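PDB 3DRF: oligopeptide-binding protein oppA, which captures oligopeptides in a voluminous cavity as part of the OppABCDF ABC transporter and is essential for taking up peptides longer than three residues. Local coordinates for residues L146-H150 and T151-K155; Y119-T122 and Y123-A127; D134-T137 and D138-N142; I160-P163 and D164-G168; H311-K315 and N316-V320. All blocks are in the same frame, centred on the assembly; numbering follows the deposited sequence.

Contact 1 of 5, residues L146-H150 and T151-K155; sequences LSDYH and TGKAK
Asp148 holds its CG beside its backbone N (chi1 -83°), while Lys153 sends CG away from its own N (chi1 180°) and stays extended to its end. The two side chains therefore run alongside each other and point the same way. Lys153 CD lies 3.9 Å from Asp148 OD1, but the charged ends do not touch: Lys153 NZ stops 4.7 Å from Asp148 OD2. A water spans the step, donating to Asp148 OD1 and accepting from Lys153 NZ. Another water donates to the same Asp148 OD1 at 2.7 Å and links it to Thr151 OG1.

The backbone underneath is the C-terminal end of helix 146-150. Thr151 N bonds to Ser147 O at 3.2 Å, in the helical pattern. Gly152 then takes a positive phi and the chain doubles back in a Schellman motif. A side chain at Gly152 would press on the carbonyl O of Thr151. Ala154 N reaches Asp148 O at 3.0 Å, coming from above the carbonyl plane, and its bond is nearly straight (165°). Gly152 N bonds to Tyr149 O, also from above the plane. Tyr149 CA makes a CH...O contact of 3.5 Å with Ala154 O, and Lys155 O sits at the edge of the Tyr149 ring. Lys155 NZ meets Gly152 O on a lone pair at 2.9 Å.

The Asp148-Lys153 attraction thus acts through water at the surface and is probably mild, while direct backbone bonds and the ammonium of Lys155 engage the carbonyls of the turn.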
# COMPACT_ATOMS: atom_id res chain seq x y z
N LEU A 146 4.05 -19.20 -13.87
CA LEU A 146 3.61 -18.77 -12.52
C LEU A 146 2.09 -18.89 -12.33
O LEU A 146 1.64 -19.33 -11.30
CB LEU A 146 4.16 -17.38 -12.15
CG LEU A 146 3.94 -16.97 -10.65
CD1 LEU A 146 4.37 -17.98 -9.59
CD2 LEU A 146 4.76 -15.70 -10.38
N SER A 147 1.34 -18.61 -13.38
CA SER A 147 -0.10 -18.82 -13.33
C SER A 147 -0.43 -20.30 -13.05
O SER A 147 -1.24 -20.61 -12.25
CB SER A 147 -0.78 -18.32 -14.64
OG SER A 147 -0.62 -16.93 -14.77
N ASP A 148 0.25 -21.20 -13.73
CA ASP A 148 -0.06 -22.63 -13.60
C ASP A 148 0.40 -23.16 -12.19
O ASP A 148 -0.21 -24.02 -11.63
CB ASP A 148 0.66 -23.40 -14.72
CG ASP A 148 -0.11 -23.39 -16.04
OD1 ASP A 148 -1.22 -22.99 -16.12
OD2 ASP A 148 0.50 -23.83 -16.98
N TYR A 149 1.47 -22.59 -11.65
CA TYR A 149 1.83 -22.88 -10.26
C TYR A 149 0.74 -22.40 -9.28
O TYR A 149 0.32 -23.10 -8.46
CB TYR A 149 3.20 -22.27 -9.94
CG TYR A 149 3.63 -22.53 -8.49
CD1 TYR A 149 4.22 -23.76 -8.12
CD2 TYR A 149 3.40 -21.60 -7.48
CE1 TYR A 149 4.58 -24.02 -6.81
CE2 TYR A 149 3.78 -21.88 -6.15
CZ TYR A 149 4.38 -23.07 -5.86
OH TYR A 149 4.73 -23.29 -4.56
N HIS A 150 0.24 -21.20 -9.51
CA HIS A 150 -0.79 -20.56 -8.64
C HIS A 150 -2.09 -21.38 -8.57
O HIS A 150 -2.70 -21.43 -7.59
CB HIS A 150 -1.08 -19.13 -9.17
CG HIS A 150 -2.17 -18.42 -8.41
ND1 HIS A 150 -2.12 -18.15 -7.07
CD2 HIS A 150 -3.35 -17.92 -8.84
CE1 HIS A 150 -3.24 -17.55 -6.70
NE2 HIS A 150 -3.98 -17.37 -7.77
N THR A 151 -2.47 -21.99 -9.69
CA THR A 151 -3.70 -22.84 -9.73
C THR A 151 -3.40 -24.31 -9.32
O THR A 151 -4.33 -25.08 -9.24
CB THR A 151 -4.28 -22.89 -11.16
OG1 THR A 151 -3.30 -23.47 -12.03
CG2 THR A 151 -4.69 -21.49 -11.64
N GLY A 152 -2.14 -24.69 -9.12
CA GLY A 152 -1.81 -26.07 -8.76
C GLY A 152 -1.68 -26.98 -9.97
O GLY A 152 -1.41 -28.12 -9.79
N LYS A 153 -1.83 -26.45 -11.16
CA LYS A 153 -1.56 -27.27 -12.36
C LYS A 153 -0.11 -27.67 -12.49
O LYS A 153 0.18 -28.75 -12.95
CB LYS A 153 -2.05 -26.53 -13.59
CG LYS A 153 -1.81 -27.30 -14.86
CD LYS A 153 -2.51 -26.63 -16.04
CE LYS A 153 -2.21 -27.36 -17.36
NZ LYS A 153 -2.86 -26.76 -18.52
N ALA A 154 0.81 -26.81 -12.08
CA ALA A 154 2.23 -27.12 -12.07
C ALA A 154 2.71 -27.13 -10.64
O ALA A 154 2.25 -26.38 -9.85
CB ALA A 154 3.02 -26.05 -12.88
N LYS A 155 3.66 -28.00 -10.37
CA LYS A 155 4.26 -28.14 -9.02
C LYS A 155 5.54 -27.33 -8.83
O LYS A 155 6.05 -27.33 -7.75
CB LYS A 155 4.45 -29.64 -8.71
CG LYS A 155 3.10 -30.45 -8.55
CD LYS A 155 1.96 -29.57 -8.01
CE LYS A 155 0.65 -30.37 -7.87
NZ LYS A 155 -0.56 -29.57 -7.47
O HOH W 1 -3.50 -22.82 -14.69
O HOH W 2 -2.52 -24.04 -18.41
O HOH W 3 1.48 -26.05 -7.10

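Contact 2 of 5, residues Y119-T122 and Y123-A127; sequences YEFT and YETIA
Tyr119 and Tyr123 form the tight, buried side of this contact. The edge of the Tyr123 ring meets the face of the Tyr119 ring in a T-shaped stack, with the planes at 84°. Tyr123 CE1 comes to 3.5 Å from Tyr119 CZ. The stack ends in a hydrogen bond, in which Tyr123 OH donates to Tyr119 OH at 2.7 Å. Both hydroxyls also bond to the backbone of Leu191.

All these residues lie on helix 116-127, and the contacts join side chains one turn apart. Thr125 N bonds to Phe121 O at 3.0 Å. Thr125 OG1 turns back to Thr122 O at 2.7 Å, and this chi1 of 70° leaves CG2 over the face of the Phe121 ring in a CH-pi contact.

On the solvent side, Glu124 is partly exposed, while its partner Glu120 is buried. Glu124 OE1 lies at the edge of the Phe121 ring, 3.6 Å from CD2. Glu120 bends at chi2 (-85°) and brings OE2 to 2.5 Å from Glu124 OE2. Two acid oxygens this close probably share a proton. Lys117 forms salt bridges with Glu120 OE1 and Glu124 OE2, which would offset the remaining negative charge.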
# COMPACT_ATOMS: atom_id res chain seq x y z
N TYR A 119 15.07 -16.47 -2.71
CA TYR A 119 14.38 -15.52 -3.62
C TYR A 119 13.13 -16.12 -4.32
O TYR A 119 12.10 -15.55 -4.33
CB TYR A 119 15.41 -14.99 -4.64
CG TYR A 119 14.77 -13.98 -5.58
CD1 TYR A 119 14.25 -12.75 -5.11
CD2 TYR A 119 14.61 -14.29 -6.91
CE1 TYR A 119 13.64 -11.84 -5.99
CE2 TYR A 119 14.00 -13.39 -7.80
CZ TYR A 119 13.50 -12.19 -7.32
OH TYR A 119 12.89 -11.30 -8.21
N GLU A 120 13.31 -17.31 -4.89
CA GLU A 120 12.17 -18.04 -5.46
C GLU A 120 11.09 -18.30 -4.39
O GLU A 120 9.92 -18.24 -4.67
CB GLU A 120 12.70 -19.38 -6.09
CG GLU A 120 11.55 -20.22 -6.71
CD GLU A 120 10.80 -21.13 -5.70
OE1 GLU A 120 11.23 -21.31 -4.60
OE2 GLU A 120 9.77 -21.64 -6.16
N PHE A 121 11.52 -18.57 -3.16
CA PHE A 121 10.52 -18.91 -2.11
C PHE A 121 9.55 -17.74 -1.81
O PHE A 121 8.40 -17.99 -1.58
CB PHE A 121 11.22 -19.43 -0.82
CG PHE A 121 10.25 -20.00 0.19
CD1 PHE A 121 10.26 -19.54 1.49
CD2 PHE A 121 9.34 -20.97 -0.17
CE1 PHE A 121 9.39 -20.06 2.42
CE2 PHE A 121 8.43 -21.51 0.79
CZ PHE A 121 8.47 -21.02 2.06
N THR A 122 10.03 -16.49 -1.91
CA THR A 122 9.13 -15.30 -1.84
C THR A 122 7.91 -15.49 -2.82
O THR A 122 6.79 -15.25 -2.47
CB THR A 122 9.91 -14.08 -2.28
OG1 THR A 122 10.97 -13.86 -1.28
CG2 THR A 122 8.99 -12.84 -2.36
N TYR A 123 8.19 -15.94 -4.04
CA TYR A 123 7.12 -16.11 -5.05
C TYR A 123 6.10 -17.16 -4.59
O TYR A 123 4.96 -16.98 -4.79
CB TYR A 123 7.69 -16.52 -6.40
CG TYR A 123 8.44 -15.36 -7.11
CD1 TYR A 123 9.78 -15.08 -6.81
CD2 TYR A 123 7.80 -14.51 -8.01
CE1 TYR A 123 10.48 -14.04 -7.44
CE2 TYR A 123 8.50 -13.44 -8.65
CZ TYR A 123 9.84 -13.26 -8.38
OH TYR A 123 10.48 -12.21 -9.01
N GLU A 124 6.57 -18.23 -3.96
CA GLU A 124 5.67 -19.26 -3.47
C GLU A 124 4.81 -18.71 -2.35
O GLU A 124 3.68 -19.04 -2.25
CB GLU A 124 6.45 -20.49 -2.95
CG GLU A 124 7.30 -21.21 -4.10
CD GLU A 124 7.90 -22.52 -3.67
OE1 GLU A 124 7.58 -22.93 -2.61
OE2 GLU A 124 8.73 -23.04 -4.40
N THR A 125 5.37 -17.85 -1.50
CA THR A 125 4.55 -17.31 -0.38
C THR A 125 3.34 -16.52 -0.86
O THR A 125 2.38 -16.47 -0.18
CB THR A 125 5.35 -16.49 0.65
OG1 THR A 125 5.79 -15.24 0.07
CG2 THR A 125 6.53 -17.28 1.23
N ILE A 126 3.46 -15.88 -2.03
CA ILE A 126 2.31 -15.18 -2.63
C ILE A 126 1.44 -16.09 -3.53
O ILE A 126 0.24 -16.03 -3.48
CB ILE A 126 2.82 -13.95 -3.45
CG1 ILE A 126 3.47 -12.94 -2.46
CG2 ILE A 126 1.64 -13.33 -4.20
CD1 ILE A 126 4.10 -11.70 -3.21
N ALA A 127 2.09 -16.90 -4.36
CA ALA A 127 1.39 -17.68 -5.42
C ALA A 127 0.72 -19.01 -4.98
O ALA A 127 -0.25 -19.39 -5.57
CB ALA A 127 2.35 -17.94 -6.61

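Contact 3 of 5, residues D134-T137 and D138-N142; sequences DRWT and DSLAN
Thr137 and Ser139 form an ST turn in the loop between helices 116-127 and 146-150. Thr137 OG1 accepts the backbone N-H of Ser139 at 3.2 Å in an almost straight bond (173°). With chi1 at 165°, OG1 lies opposite the Thr137 backbone N, and from there it can face the following residues. The same OG1 bonds to Ser486 OG and, together with Ser139 OG, to Asp483 OD1, so one carboxylate oxygen serves both hydroxyls of the turn.

The turn continues with Leu140 N, which bonds to Thr137 O at 3.3 Å from above the carbonyl plane. Leu140 then packs back on Trp136 and Thr137. Its CB lies 3.7 Å from Trp136 CZ3 and makes an off-centre CH-pi contact with the six-membered ring. Its CG meets Thr137 CG2 at 4.0 Å. At the tip, CD1 lies 4.0 Å from Trp136 CE3 and also approaches Thr137 CG2. The branch is thus wedged between an indole and a methyl group.

Arg135, two residues before Thr137, turns the end of its side chain away from this packing. Its NH1 bonds to the backbone of the bound peptide and to Ser54 O, placing the loop at the wall of the binding cavity. On the indole's polar edge, Trp136 NE1 donates to a water at 3.1 Å, which in turn donates to Asp138 OD1.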
# COMPACT_ATOMS: atom_id res chain seq x y z
N ASP A 134 -2.69 -12.16 0.27
CA ASP A 134 -3.69 -11.35 -0.43
C ASP A 134 -3.04 -10.57 -1.61
O ASP A 134 -3.69 -9.74 -2.17
CB ASP A 134 -4.29 -10.35 0.59
CG ASP A 134 -4.86 -11.07 1.82
OD1 ASP A 134 -5.66 -11.92 1.63
OD2 ASP A 134 -4.42 -10.78 2.90
N ARG A 135 -1.80 -10.93 -1.96
CA ARG A 135 -1.00 -10.16 -2.94
C ARG A 135 -0.90 -10.77 -4.37
O ARG A 135 -0.13 -10.33 -5.17
CB ARG A 135 0.39 -9.84 -2.37
CG ARG A 135 0.37 -8.87 -1.18
CD ARG A 135 1.83 -8.51 -0.81
NE ARG A 135 1.88 -7.45 0.21
CZ ARG A 135 1.78 -6.17 -0.05
NH1 ARG A 135 1.86 -5.29 0.92
NH2 ARG A 135 1.60 -5.76 -1.27
N TRP A 136 -1.76 -11.74 -4.69
CA TRP A 136 -1.85 -12.19 -6.08
C TRP A 136 -2.36 -10.99 -6.95
O TRP A 136 -3.12 -10.15 -6.51
CB TRP A 136 -2.78 -13.45 -6.21
CG TRP A 136 -2.75 -13.98 -7.67
CD1 TRP A 136 -3.73 -13.85 -8.55
CD2 TRP A 136 -1.64 -14.61 -8.38
NE1 TRP A 136 -3.36 -14.39 -9.78
CE2 TRP A 136 -2.06 -14.82 -9.70
CE3 TRP A 136 -0.33 -14.98 -8.02
CZ2 TRP A 136 -1.24 -15.42 -10.66
CZ3 TRP A 136 0.47 -15.56 -8.96
CH2 TRP A 136 0.03 -15.79 -10.25
N THR A 137 -1.90 -10.96 -8.19
CA THR A 137 -2.16 -9.83 -9.08
C THR A 137 -1.85 -10.31 -10.50
O THR A 137 -1.12 -11.20 -10.69
CB THR A 137 -1.26 -8.63 -8.70
OG1 THR A 137 -1.32 -7.72 -9.80
CG2 THR A 137 0.24 -9.05 -8.39
N ASP A 138 -2.47 -9.70 -11.50
CA ASP A 138 -2.14 -10.07 -12.88
C ASP A 138 -0.70 -9.73 -13.28
O ASP A 138 -0.21 -10.24 -14.28
CB ASP A 138 -3.14 -9.45 -13.85
CG ASP A 138 -4.48 -10.16 -13.82
OD1 ASP A 138 -4.47 -11.36 -14.14
OD2 ASP A 138 -5.50 -9.52 -13.46
N SER A 139 -0.00 -8.90 -12.51
CA SER A 139 1.43 -8.66 -12.85
C SER A 139 2.23 -9.96 -12.80
O SER A 139 3.11 -10.18 -13.59
CB SER A 139 2.06 -7.69 -11.84
OG SER A 139 1.36 -6.43 -11.79
N LEU A 140 1.92 -10.83 -11.85
CA LEU A 140 2.67 -12.10 -11.66
C LEU A 140 2.38 -13.16 -12.73
O LEU A 140 3.14 -14.03 -12.93
CB LEU A 140 2.41 -12.66 -10.24
CG LEU A 140 3.06 -11.76 -9.13
CD1 LEU A 140 2.66 -12.34 -7.78
CD2 LEU A 140 4.60 -11.70 -9.24
N ALA A 141 1.26 -13.00 -13.45
CA ALA A 141 0.92 -13.89 -14.60
C ALA A 141 1.88 -13.79 -15.79
O ALA A 141 1.95 -14.61 -16.62
CB ALA A 141 -0.52 -13.62 -15.04
N ASN A 142 2.66 -12.71 -15.79
CA ASN A 142 3.68 -12.44 -16.82
C ASN A 142 5.00 -13.18 -16.63
O ASN A 142 5.81 -13.15 -17.49
CB ASN A 142 3.86 -10.90 -16.99
CG ASN A 142 4.97 -10.51 -18.01
OD1 ASN A 142 4.84 -10.75 -19.16
ND2 ASN A 142 6.01 -9.90 -17.51
O HOH W 4 -4.26 -13.95 -12.72

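Contact 4 of 5, residues I160-P163 and D164-G168; sequences ITFP and DGENG
The loop that joins antiparallel strands 160-161 and 170-174 into a hairpin folds Phe162 against Gly165 and Glu166. It makes two turns in succession. In the first, Gly165 N bonds to Phe162 O at 3.0 Å, from above the carbonyl plane (N-H...O 159°). Gly165 adopts a positive phi, easy for a residue without a side chain.

Phe162 CB is directed at the loop, 3.4 Å from Gly165 O. The CA of Glu166 lies over one face of the ring, and Glu166 CG touches the rim, 3.6 Å from both Phe162 CD2 and CE2. With CG beside its own N (chi1 -75°), Glu166 crosses the ring obliquely, and its carboxylate plane stands 71° from the ring plane. The ring also touches Glu120 and Ala116 of helix 116-127 and Ile171 of strand 170-174. With an alanine here, Glu166 CG would probably lose its support and the loop its apolar anchor on the helix.

Pro163 and Asp164 lie on the exposed outer side of the first turn. The second is a type I beta turn from Gly165 to Gly168, closed by Gly168 N on Gly165 O at 3.1 Å.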
# COMPACT_ATOMS: atom_id res chain seq x y z
N ILE A 160 11.26 -19.66 -13.28
CA ILE A 160 12.33 -19.27 -12.34
C ILE A 160 13.34 -20.42 -12.25
O ILE A 160 13.00 -21.48 -11.78
CB ILE A 160 11.73 -18.95 -10.97
CG1 ILE A 160 10.74 -17.76 -11.11
CG2 ILE A 160 12.85 -18.63 -9.97
CD1 ILE A 160 10.08 -17.26 -9.79
N THR A 161 14.58 -20.14 -12.66
CA THR A 161 15.64 -21.15 -12.65
C THR A 161 16.91 -20.57 -12.00
O THR A 161 17.03 -19.38 -11.74
CB THR A 161 15.92 -21.68 -14.09
OG1 THR A 161 16.31 -20.59 -14.95
CG2 THR A 161 14.70 -22.43 -14.70
N PHE A 162 17.84 -21.48 -11.77
CA PHE A 162 19.01 -21.18 -10.93
C PHE A 162 20.30 -21.56 -11.66
O PHE A 162 20.74 -22.70 -11.58
CB PHE A 162 18.93 -21.93 -9.60
CG PHE A 162 17.56 -21.80 -8.93
CD1 PHE A 162 17.11 -20.58 -8.48
CD2 PHE A 162 16.73 -22.89 -8.78
CE1 PHE A 162 15.89 -20.46 -7.83
CE2 PHE A 162 15.50 -22.77 -8.17
CZ PHE A 162 15.11 -21.55 -7.68
N PRO A 163 20.93 -20.60 -12.33
CA PRO A 163 22.14 -20.90 -13.10
C PRO A 163 23.29 -21.46 -12.27
O PRO A 163 24.10 -22.10 -12.87
CB PRO A 163 22.52 -19.54 -13.69
CG PRO A 163 21.25 -18.74 -13.72
CD PRO A 163 20.43 -19.22 -12.57
N ASP A 164 23.34 -21.22 -10.97
CA ASP A 164 24.40 -21.82 -10.11
C ASP A 164 23.76 -22.62 -8.99
O ASP A 164 24.29 -22.73 -7.94
CB ASP A 164 25.38 -20.74 -9.61
CG ASP A 164 26.65 -21.34 -8.96
OD1 ASP A 164 27.10 -22.42 -9.34
OD2 ASP A 164 27.14 -20.68 -8.04
N GLY A 165 22.61 -23.20 -9.26
CA GLY A 165 21.89 -24.06 -8.31
C GLY A 165 21.09 -23.31 -7.26
O GLY A 165 21.21 -22.16 -7.08
N GLU A 166 20.25 -24.05 -6.56
CA GLU A 166 19.38 -23.51 -5.49
C GLU A 166 20.18 -22.86 -4.38
O GLU A 166 19.75 -21.97 -3.80
CB GLU A 166 18.47 -24.61 -4.91
CG GLU A 166 17.31 -24.94 -5.88
CD GLU A 166 16.09 -25.62 -5.23
OE1 GLU A 166 16.09 -25.67 -3.99
OE2 GLU A 166 15.20 -26.04 -5.96
N ASN A 167 21.37 -23.37 -4.11
CA ASN A 167 22.24 -22.88 -3.05
C ASN A 167 23.29 -21.87 -3.54
O ASN A 167 24.10 -21.39 -2.79
CB ASN A 167 22.87 -24.06 -2.27
CG ASN A 167 21.85 -24.81 -1.44
OD1 ASN A 167 20.98 -24.24 -0.83
ND2 ASN A 167 21.91 -26.10 -1.50
N GLY A 168 23.22 -21.56 -4.84
CA GLY A 168 23.99 -20.47 -5.45
C GLY A 168 23.34 -19.10 -5.20
O GLY A 168 22.43 -18.96 -4.38

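Contact 5 of 5, residues H311-K315 and N316-V320; sequences HYDAK and NSINV
Asp313 grips Asn316 with both carboxylate oxygens. OD2 receives Asn316 ND2 at 2.9 Å on its syn side, and the bond lies in the amide plane of Asn316. OD1 receives the backbone Asn316 N at 3.0 Å, from above the carboxylate plane. The two flat groups are turned 77° apart. Chi1 of Asp313 (174°) puts the carboxylate opposite its backbone N and over the turn. A leucine in its place would probably leave Asn316 N and ND2 without these acceptors and the amide less firmly fixed.

The turn belongs to a beta hairpin, strands 311-313 and 318-320, with a G1 beta bulge: Ser317 and Ile318 both face Asp313. Ser317 takes the positive phi of the bulge. Behind it, Asp313 N bonds to Ile318 O at 2.9 Å, and Ile318 N to Asp313 O at 3.1 Å. His311 and Val320 make the next hydrogen-bonded pair, and Val320 CB lies over the His311 ring, 3.5 Å from CE1. His311 ND1 bonds to Asp322.

Tyr312 and Asn319 occupy the other face. Asn319 OD1, which bonds to His495, also lies at the Tyr312 ring edge, 3.5 Å from CD1. Tyr312 OH bonds to Ala488 O, and Asn319 ND2 to Ala487 O.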
# COMPACT_ATOMS: atom_id res chain seq x y z
N HIS A 311 -17.80 -9.35 -5.72
CA HIS A 311 -17.11 -10.30 -4.83
C HIS A 311 -15.81 -10.80 -5.51
O HIS A 311 -15.62 -10.61 -6.69
CB HIS A 311 -18.07 -11.45 -4.43
CG HIS A 311 -18.23 -12.51 -5.48
ND1 HIS A 311 -19.17 -12.43 -6.49
CD2 HIS A 311 -17.64 -13.71 -5.60
CE1 HIS A 311 -19.09 -13.52 -7.21
NE2 HIS A 311 -18.19 -14.32 -6.69
N TYR A 312 -14.95 -11.46 -4.72
CA TYR A 312 -13.71 -12.10 -5.22
C TYR A 312 -13.88 -13.61 -5.21
O TYR A 312 -14.21 -14.20 -4.21
CB TYR A 312 -12.53 -11.66 -4.36
CG TYR A 312 -11.22 -12.11 -4.97
CD1 TYR A 312 -10.65 -11.41 -6.02
CD2 TYR A 312 -10.61 -13.25 -4.54
CE1 TYR A 312 -9.45 -11.83 -6.59
CE2 TYR A 312 -9.39 -13.68 -5.10
CZ TYR A 312 -8.84 -12.98 -6.15
OH TYR A 312 -7.64 -13.43 -6.68
N ASP A 313 -13.69 -14.20 -6.38
CA ASP A 313 -13.73 -15.64 -6.62
C ASP A 313 -12.30 -16.15 -6.46
O ASP A 313 -11.48 -15.96 -7.28
CB ASP A 313 -14.25 -15.89 -8.05
CG ASP A 313 -14.21 -17.35 -8.51
OD1 ASP A 313 -13.62 -18.18 -7.89
OD2 ASP A 313 -14.76 -17.54 -9.56
N ALA A 314 -12.06 -16.79 -5.32
CA ALA A 314 -10.74 -17.30 -4.97
C ALA A 314 -10.33 -18.50 -5.83
O ALA A 314 -9.22 -18.59 -6.22
CB ALA A 314 -10.72 -17.72 -3.49
N LYS A 315 -11.28 -19.33 -6.17
CA LYS A 315 -10.97 -20.53 -6.97
C LYS A 315 -10.35 -20.13 -8.31
O LYS A 315 -9.37 -20.64 -8.73
CB LYS A 315 -12.22 -21.42 -7.09
CG LYS A 315 -12.03 -22.57 -8.08
CD LYS A 315 -11.15 -23.65 -7.49
CE LYS A 315 -11.29 -24.97 -8.28
NZ LYS A 315 -10.76 -24.90 -9.63
N ASN A 316 -10.94 -19.13 -8.95
CA ASN A 316 -10.49 -18.66 -10.25
C ASN A 316 -9.67 -17.39 -10.21
O ASN A 316 -9.33 -16.88 -11.23
CB ASN A 316 -11.72 -18.47 -11.17
CG ASN A 316 -12.45 -19.80 -11.42
OD1 ASN A 316 -11.87 -20.73 -11.89
ND2 ASN A 316 -13.66 -19.89 -10.95
N SER A 317 -9.40 -16.91 -9.01
CA SER A 317 -8.61 -15.67 -8.78
C SER A 317 -9.07 -14.52 -9.66
O SER A 317 -8.35 -14.01 -10.44
CB SER A 317 -7.11 -15.93 -8.97
OG SER A 317 -6.68 -16.85 -8.02
N ILE A 318 -10.31 -14.16 -9.47
CA ILE A 318 -10.97 -13.12 -10.29
C ILE A 318 -12.06 -12.34 -9.51
O ILE A 318 -12.89 -12.89 -8.83
CB ILE A 318 -11.54 -13.77 -11.62
CG1 ILE A 318 -12.13 -12.75 -12.63
CG2 ILE A 318 -12.65 -14.81 -11.30
CD1 ILE A 318 -12.79 -13.40 -13.90
N ASN A 319 -12.01 -11.03 -9.70
CA ASN A 319 -13.09 -10.14 -9.25
C ASN A 319 -14.30 -10.29 -10.17
O ASN A 319 -14.18 -10.38 -11.35
CB ASN A 319 -12.56 -8.68 -9.22
CG ASN A 319 -11.67 -8.44 -8.03
OD1 ASN A 319 -12.12 -8.41 -6.96
ND2 ASN A 319 -10.40 -8.30 -8.27
N VAL A 320 -15.43 -10.40 -9.52
CA VAL A 320 -16.70 -10.58 -10.19
C VAL A 320 -17.65 -9.43 -9.79
O VAL A 320 -18.06 -9.32 -8.67
CB VAL A 320 -17.35 -11.93 -9.82
CG1 VAL A 320 -18.63 -12.14 -10.66
CG2 VAL A 320 -16.39 -13.13 -10.11
O HOH W 5 -6.91 -19.31 -9.23
O HOH W 6 -9.03 -21.73 -11.94
O HOH W 7 -12.31 -23.41 -11.54

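In the fold
Contacts 1, 2 and 3 touch one another, with centres 12 Å apart. His150 of contact 1 links to contacts 2, 3 and 5. Its ND1 lies 2.7 Å from Ala127 O of contact 2, a probable hydrogen bond. Its NE2 lies 2.8 Å from Ser317 OG of contact 5, again a probable hydrogen bond. Its ring stacks on Trp136 of contact 3. Ile126 of contact 2 packs on Leu140 of contact 3. Contact 4 touches contact 2 where Ile160 packs on Tyr123, and its nearest atoms stay about 17 Å from those of contact 5. Among the five, contact 3 reaches the bound peptide, through Arg135.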